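Local coordinates for protein alpha-L-arabinofuranosidase B (Aspergillus kawachii, PDB 6SXT) that hydrolyses terminal non-reducing alpha-L-arabinofuranosyl linkages in arabinoxylan, L-arabinan and arabinogalactan, with a separate arabinose-binding domain beside its catalytic domain, at residues Glu418-Cys423 / Leu435-Ser439. Numbering follows the deposited sequence.
Sequences EDATFC and LRSWS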
ATOM      1  N   GLU A 418      -8.653  -0.360 -11.463  1.00 18.39           N
ATOM      2  CA  GLU A 418      -7.378  -0.629 -10.731  1.00 17.16           C
ATOM      3  C   GLU A 418      -6.561  -1.702 -11.439  1.00 18.19           C
ATOM      4  O   GLU A 418      -5.317  -1.541 -11.575  1.00 19.11           O
ATOM      5  CB  GLU A 418      -7.661  -1.034  -9.283  1.00 17.53           C
ATOM      6  CG  GLU A 418      -8.275   0.109  -8.477  1.00 18.51           C
ATOM      7  CD  GLU A 418      -8.403  -0.081  -6.974  1.00 18.41           C
ATOM      8  OE1 GLU A 418      -8.401  -1.205  -6.510  1.00 20.30           O
ATOM      9  OE2 GLU A 418      -8.591   0.942  -6.311  1.00 21.65           O
ATOM     10  N   ASP A 419      -7.231  -2.760 -11.940  1.00 17.46           N
ATOM     11  CA  ASP A 419      -6.567  -3.906 -12.597  1.00 19.68           C
ATOM     12  C   ASP A 419      -6.036  -3.484 -13.976  1.00 18.03           C
ATOM     13  O   ASP A 419      -5.236  -4.227 -14.558  1.00 17.75           O
ATOM     14  CB  ASP A 419      -7.598  -5.025 -12.851  1.00 24.25           C
ATOM     15  CG  ASP A 419      -8.175  -5.772 -11.655  1.00 30.54           C
ATOM     16  OD1 ASP A 419      -7.625  -5.613 -10.510  1.00 25.14           O
ATOM     17  OD2 ASP A 419      -9.156  -6.611 -11.892  1.00 25.84           O
ATOM     18  N   ALA A 420      -6.467  -2.341 -14.497  1.00 18.45           N
ATOM     19  CA  ALA A 420      -6.144  -1.882 -15.876  1.00 18.76           C
ATOM     20  C   ALA A 420      -5.247  -0.645 -15.881  1.00 17.48           C
ATOM     21  O   ALA A 420      -5.080  -0.009 -16.915  1.00 17.21           O
ATOM     22  CB  ALA A 420      -7.429  -1.623 -16.645  1.00 18.47           C
ATOM     23  N   THR A 421      -4.673  -0.259 -14.730  1.00 16.89           N
ATOM     24  CA  THR A 421      -3.839   0.953 -14.663  1.00 16.39           C
ATOM     25  C   THR A 421      -2.384   0.559 -14.460  1.00 15.71           C
ATOM     26  O   THR A 421      -2.085  -0.242 -13.562  1.00 16.81           O
ATOM     27  CB  THR A 421      -4.344   1.876 -13.551  1.00 16.71           C
ATOM     28  OG1 THR A 421      -5.693   2.240 -13.820  1.00 18.17           O
ATOM     29  CG2 THR A 421      -3.547   3.143 -13.448  1.00 16.75           C
ATOM     30  N   PHE A 422      -1.527   1.123 -15.283  1.00 16.38           N
ATOM     31  CA  PHE A 422      -0.081   0.789 -15.274  1.00 16.59           C
ATOM     32  C   PHE A 422       0.696   2.080 -15.324  1.00 17.95           C
ATOM     33  O   PHE A 422       0.369   3.046 -16.043  1.00 18.29           O
ATOM     34  CB  PHE A 422       0.257  -0.142 -16.438  1.00 17.06           C
ATOM     35  CG  PHE A 422      -0.468  -1.455 -16.330  1.00 16.81           C
ATOM     36  CD1 PHE A 422       0.026  -2.541 -15.626  1.00 17.65           C
ATOM     37  CD2 PHE A 422      -1.721  -1.579 -16.907  1.00 17.42           C
ATOM     38  CE1 PHE A 422      -0.680  -3.720 -15.487  1.00 17.92           C
ATOM     39  CE2 PHE A 422      -2.422  -2.766 -16.801  1.00 17.80           C
ATOM     40  CZ  PHE A 422      -1.939  -3.826 -16.063  1.00 19.62           C
ATOM     41  N   CYS A 423       1.810   2.080 -14.586  1.00 17.34           N
ATOM     42  CA  CYS A 423       2.644   3.264 -14.406  1.00 17.03           C
ATOM     43  C   CYS A 423       3.953   3.047 -15.129  1.00 15.54           C
ATOM     44  O   CYS A 423       4.687   2.112 -14.815  1.00 17.10           O
ATOM     45  CB  CYS A 423       2.909   3.504 -12.931  1.00 18.73           C
ATOM     46  SG  CYS A 423       1.364   3.732 -11.971  1.00 22.87           S
ATOM     47  N   LEU A 435       6.327  -1.437 -17.503  1.00 17.79           N
ATOM     48  CA  LEU A 435       4.972  -0.977 -17.141  1.00 16.93           C
ATOM     49  C   LEU A 435       4.577  -1.636 -15.818  1.00 17.26           C
ATOM     50  O   LEU A 435       4.302  -2.851 -15.749  1.00 17.26           O
ATOM     51  CB  LEU A 435       4.009  -1.361 -18.283  1.00 17.54           C
ATOM     52  CG  LEU A 435       4.265  -0.594 -19.580  1.00 19.05           C
ATOM     53  CD1 LEU A 435       3.379  -1.141 -20.706  1.00 20.85           C
ATOM     54  CD2 LEU A 435       3.974   0.860 -19.372  1.00 21.53           C
ATOM     55  N   ARG A 436       4.628  -0.840 -14.735  1.00 16.66           N
ATOM     56  CA  ARG A 436       4.391  -1.364 -13.381  1.00 17.42           C
ATOM     57  C   ARG A 436       2.892  -1.326 -13.084  1.00 15.80           C
ATOM     58  O   ARG A 436       2.269  -0.332 -13.323  1.00 16.64           O
ATOM     59  CB  ARG A 436       5.138  -0.473 -12.378  1.00 16.42           C
ATOM     60  CG  ARG A 436       5.189  -1.047 -10.972  1.00 16.18           C
ATOM     61  CD  ARG A 436       6.042  -0.230 -10.012  1.00 15.85           C
ATOM     62  NE  ARG A 436       5.432   1.066  -9.846  1.00 15.56           N
ATOM     63  CZ  ARG A 436       5.844   2.220 -10.401  1.00 16.20           C
ATOM     64  NH1 ARG A 436       6.925   2.284 -11.156  1.00 17.19           N
ATOM     65  NH2 ARG A 436       5.136   3.340 -10.222  1.00 17.13           N
ATOM     66  N   SER A 437       2.350  -2.380 -12.515  1.00 15.38           N
ATOM     67  CA  SER A 437       0.949  -2.402 -12.064  1.00 15.29           C
ATOM     68  C   SER A 437       0.765  -1.311 -11.009  1.00 16.80           C
ATOM     69  O   SER A 437       1.512  -1.317 -10.029  1.00 16.67           O
ATOM     70  CB  SER A 437       0.551  -3.722 -11.564  1.00 15.96           C
ATOM     71  OG  SER A 437      -0.712  -3.669 -10.889  1.00 16.79           O
ATOM     72  N   TRP A 438      -0.219  -0.429 -11.172  1.00 15.48           N
ATOM     73  CA  TRP A 438      -0.556   0.526 -10.101  1.00 16.02           C
ATOM     74  C   TRP A 438      -1.079  -0.213  -8.889  1.00 16.19           C
ATOM     75  O   TRP A 438      -0.693   0.118  -7.746  1.00 16.03           O
ATOM     76  CB  TRP A 438      -1.600   1.517 -10.603  1.00 15.75           C
ATOM     77  CG  TRP A 438      -2.006   2.468  -9.521  1.00 15.48           C
ATOM     78  CD1 TRP A 438      -1.344   3.596  -9.129  1.00 16.76           C
ATOM     79  CD2 TRP A 438      -3.081   2.288  -8.600  1.00 15.93           C
ATOM     80  NE1 TRP A 438      -1.954   4.136  -8.034  1.00 17.51           N
ATOM     81  CE2 TRP A 438      -3.021   3.360  -7.685  1.00 16.81           C
ATOM     82  CE3 TRP A 438      -4.070   1.327  -8.453  1.00 17.93           C
ATOM     83  CZ2 TRP A 438      -3.918   3.485  -6.628  1.00 18.58           C
ATOM     84  CZ3 TRP A 438      -4.971   1.454  -7.425  1.00 19.92           C
ATOM     85  CH2 TRP A 438      -4.866   2.487  -6.487  1.00 19.94           C
ATOM     86  N   SER A 439      -1.949  -1.219  -9.058  1.00 15.47           N
ATOM     87  CA  SER A 439      -2.623  -1.821  -7.906  1.00 16.00           C
ATOM     88  C   SER A 439      -1.699  -2.856  -7.212  1.00 15.84           C
ATOM     89  O   SER A 439      -1.856  -3.079  -6.005  1.00 15.75           O
ATOM     90  CB  SER A 439      -3.938  -2.411  -8.290  1.00 17.45           C
ATOM     91  OG  SER A 439      -3.761  -3.437  -9.244  1.00 16.93           O
TER
HETATM   92  O   HOH W   1      -2.834  -2.410 -12.046  1.00 18.03           O
HETATM   93  O   HOH W   2      -6.067  -4.664  -8.922  1.00 25.74           O
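L435 sets its CB against that of F422 where strands 422-426 and 433-437 pair as an antiparallel beta hairpin of the arabinose-binding domain, a beta-trefoil. R436 and C423 form the hydrogen-bonded pair: C423 N bonds R436 O (2.8 Å) and R436 N bonds C423 O in return. With CG anti to the backbone N (chi1 -169°) and a bend at chi3, R436 lays one guanidinium face over C423 CB, 3.5 Å from R436 NH2, which also bonds L322 O. S437 faces F422 in the non-hydrogen-bonded pair, its CA 3.7 Å from ring atom CD1. S437 OG, which also bonds Y440 N, donates to a buried water, which in turn donates to E418 O and T421 O and so ties the helix end to the hairpin. Beyond the strand, W438 N still bonds T421 O (3.0 Å). The indole meets E418 CG at CZ3 (3.7 Å) and, at its other end, takes C423 SG, disulfide-bonded to C385, in plane at its edge. S439 packs its CB 4.1 Å from E418 CB, next to D419, a substrate-binding residue whose carboxylate salt-bridges R399. The hydroxyl of S439 turns to H400, also a substrate-binding residue, where OG hydrogen-bonds the ring nitrogen NE2.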